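Local coordinates for protein taurocyamine kinase (Schistosoma mansoni, PDB 4WOD) that catalyses the reversible transfer of phosphate between ATP and taurocyamine in a magnesium-dependent reaction, using a chain in which the phosphagen kinase unit is duplicated, at residues A[480-485]-A[642-647]. The protein carries 4 engineered substitutions. Residues are numbered along the deposited sequence; the frame is centred on the assembly and turned at random.
Sequences IVSTRV and SVLLKI
Val481 lies alongside the side chain of Leu644, pointing the same way, with Val481 CB 3.8 Å from Leu644 CB. The two belong to the neighbouring antiparallel strands 480-489 and 639-646 of the eight-stranded sheet in the second phosphagen kinase catalytic domain, joined here around a classic beta bulge. Val481 and Ser482 together face Leu644: Val481 N donates to Leu644 O (2.7 Å), and Leu644 N returns a bond to Ser482 O (2.9 Å). The helical backbone angles of Val481 (phi -70°, psi -42°) make the kink, which leaves Ser482 N buried without a partner. Ser482 OG, turned between its own backbone N and carbonyl carbon, lies 3.7 Å from Leu644 CB. Val481 CG2, set beside its own backbone N, meets Lys646 CG, the two side chains crossing at about a right angle.

On the opposite face, Ile480 CG1 packs on Leu645 CD1 at 3.8 Å, while its CG2 reaches the CB of Val643. Thr483 runs beside Val643, its OG1 hydrogen-bonded to the backbone O of Gly596 on the other flank. This apolar layer is covered by helix 599-614, which touches Thr483, and helix 695-715, which covers Val643 and Leu645.

Beyond the bulge, regular pairing resumes as Arg484 and Ser642 exchange two backbone bonds, of which Ser642 N to Arg484 O is the shorter at 2.7 Å. Both residues belong to the predicted ATP site, and the guanidinium of Arg484 lies close to that of Arg589, an arrangement consistent with a pocket for phosphate groups. The extended chain of Arg484 carries its guanidinium away from strand 639-646, and a water links the two side chains, bound in plane at the guanidinium edge by NH1 of Arg484 (3.1 Å) and hydrogen-bonded to OG of Ser642 (2.8 Å).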
# COMPACT_ATOMS: atom_id res chain seq x y z
N ILE A 480 36.40 -11.43 -9.17
CA ILE A 480 35.03 -11.93 -9.05
C ILE A 480 34.69 -12.44 -7.65
O ILE A 480 35.22 -13.45 -7.19
CB ILE A 480 34.78 -13.06 -10.06
CG1 ILE A 480 34.93 -12.52 -11.48
CG2 ILE A 480 33.40 -13.69 -9.82
CD1 ILE A 480 34.91 -13.58 -12.57
N VAL A 481 33.79 -11.72 -6.99
CA VAL A 481 33.30 -12.12 -5.68
C VAL A 481 32.41 -13.36 -5.75
O VAL A 481 32.52 -14.28 -4.92
CB VAL A 481 32.52 -10.98 -5.01
CG1 VAL A 481 31.96 -11.44 -3.66
CG2 VAL A 481 33.42 -9.75 -4.84
N SER A 482 31.53 -13.41 -6.75
CA SER A 482 30.62 -14.55 -6.88
C SER A 482 29.99 -14.62 -8.26
O SER A 482 29.92 -13.63 -8.98
CB SER A 482 29.53 -14.49 -5.81
OG SER A 482 28.74 -13.33 -5.97
N THR A 483 29.51 -15.81 -8.60
CA THR A 483 28.92 -16.08 -9.90
C THR A 483 27.52 -16.67 -9.72
O THR A 483 27.26 -17.36 -8.73
CB THR A 483 29.82 -17.03 -10.73
OG1 THR A 483 31.14 -16.48 -10.78
CG2 THR A 483 29.29 -17.22 -12.16
N ARG A 484 26.64 -16.41 -10.67
CA ARG A 484 25.24 -16.75 -10.58
C ARG A 484 24.70 -16.90 -12.00
O ARG A 484 25.06 -16.12 -12.89
CB ARG A 484 24.49 -15.65 -9.81
CG ARG A 484 22.98 -15.87 -9.49
CD ARG A 484 22.40 -14.54 -8.93
NE ARG A 484 21.00 -14.58 -8.47
CZ ARG A 484 19.95 -14.20 -9.20
NH1 ARG A 484 20.12 -13.80 -10.45
NH2 ARG A 484 18.72 -14.24 -8.70
N VAL A 485 23.90 -17.94 -12.24
CA VAL A 485 23.09 -18.00 -13.46
C VAL A 485 21.69 -18.38 -13.05
O VAL A 485 21.50 -19.28 -12.25
CB VAL A 485 23.61 -19.00 -14.52
CG1 VAL A 485 22.82 -18.84 -15.84
CG2 VAL A 485 25.09 -18.81 -14.77
N SER A 642 25.54 -13.87 -14.34
CA SER A 642 26.08 -12.65 -13.78
C SER A 642 27.25 -12.92 -12.86
O SER A 642 27.44 -14.05 -12.39
CB SER A 642 24.98 -11.89 -13.03
OG SER A 642 24.58 -12.59 -11.87
N VAL A 643 28.04 -11.89 -12.63
CA VAL A 643 29.12 -11.94 -11.64
C VAL A 643 29.10 -10.69 -10.79
O VAL A 643 28.69 -9.62 -11.23
CB VAL A 643 30.52 -12.05 -12.30
CG1 VAL A 643 30.70 -13.40 -12.97
CG2 VAL A 643 30.78 -10.90 -13.28
N LEU A 644 29.56 -10.84 -9.55
CA LEU A 644 29.87 -9.69 -8.73
C LEU A 644 31.35 -9.36 -8.97
O LEU A 644 32.24 -10.08 -8.51
CB LEU A 644 29.58 -9.98 -7.26
CG LEU A 644 29.43 -8.75 -6.37
CD1 LEU A 644 28.62 -7.68 -7.09
CD2 LEU A 644 28.75 -9.15 -5.08
N LEU A 645 31.60 -8.28 -9.71
CA LEU A 645 32.94 -7.97 -10.22
C LEU A 645 33.59 -6.75 -9.55
O LEU A 645 32.99 -5.67 -9.48
CB LEU A 645 32.88 -7.76 -11.73
CG LEU A 645 34.20 -7.61 -12.50
CD1 LEU A 645 35.02 -8.89 -12.42
CD2 LEU A 645 33.93 -7.23 -13.94
N LYS A 646 34.82 -6.93 -9.07
CA LYS A 646 35.60 -5.82 -8.52
C LYS A 646 36.51 -5.20 -9.57
O LYS A 646 37.53 -5.78 -9.94
CB LYS A 646 36.42 -6.27 -7.32
CG LYS A 646 35.60 -6.90 -6.22
CD LYS A 646 36.43 -7.08 -4.96
CE LYS A 646 37.66 -7.90 -5.23
NZ LYS A 646 38.41 -8.20 -3.98
N ILE A 647 36.14 -4.03 -10.06
CA ILE A 647 36.97 -3.31 -11.02
C ILE A 647 37.12 -1.84 -10.62
O ILE A 647 36.55 -0.96 -11.25
CB ILE A 647 36.40 -3.43 -12.46
CG1 ILE A 647 34.89 -3.20 -12.47
CG2 ILE A 647 36.70 -4.79 -13.04
CD1 ILE A 647 34.30 -3.17 -13.86
O HOH W 1 22.28 -14.01 -12.72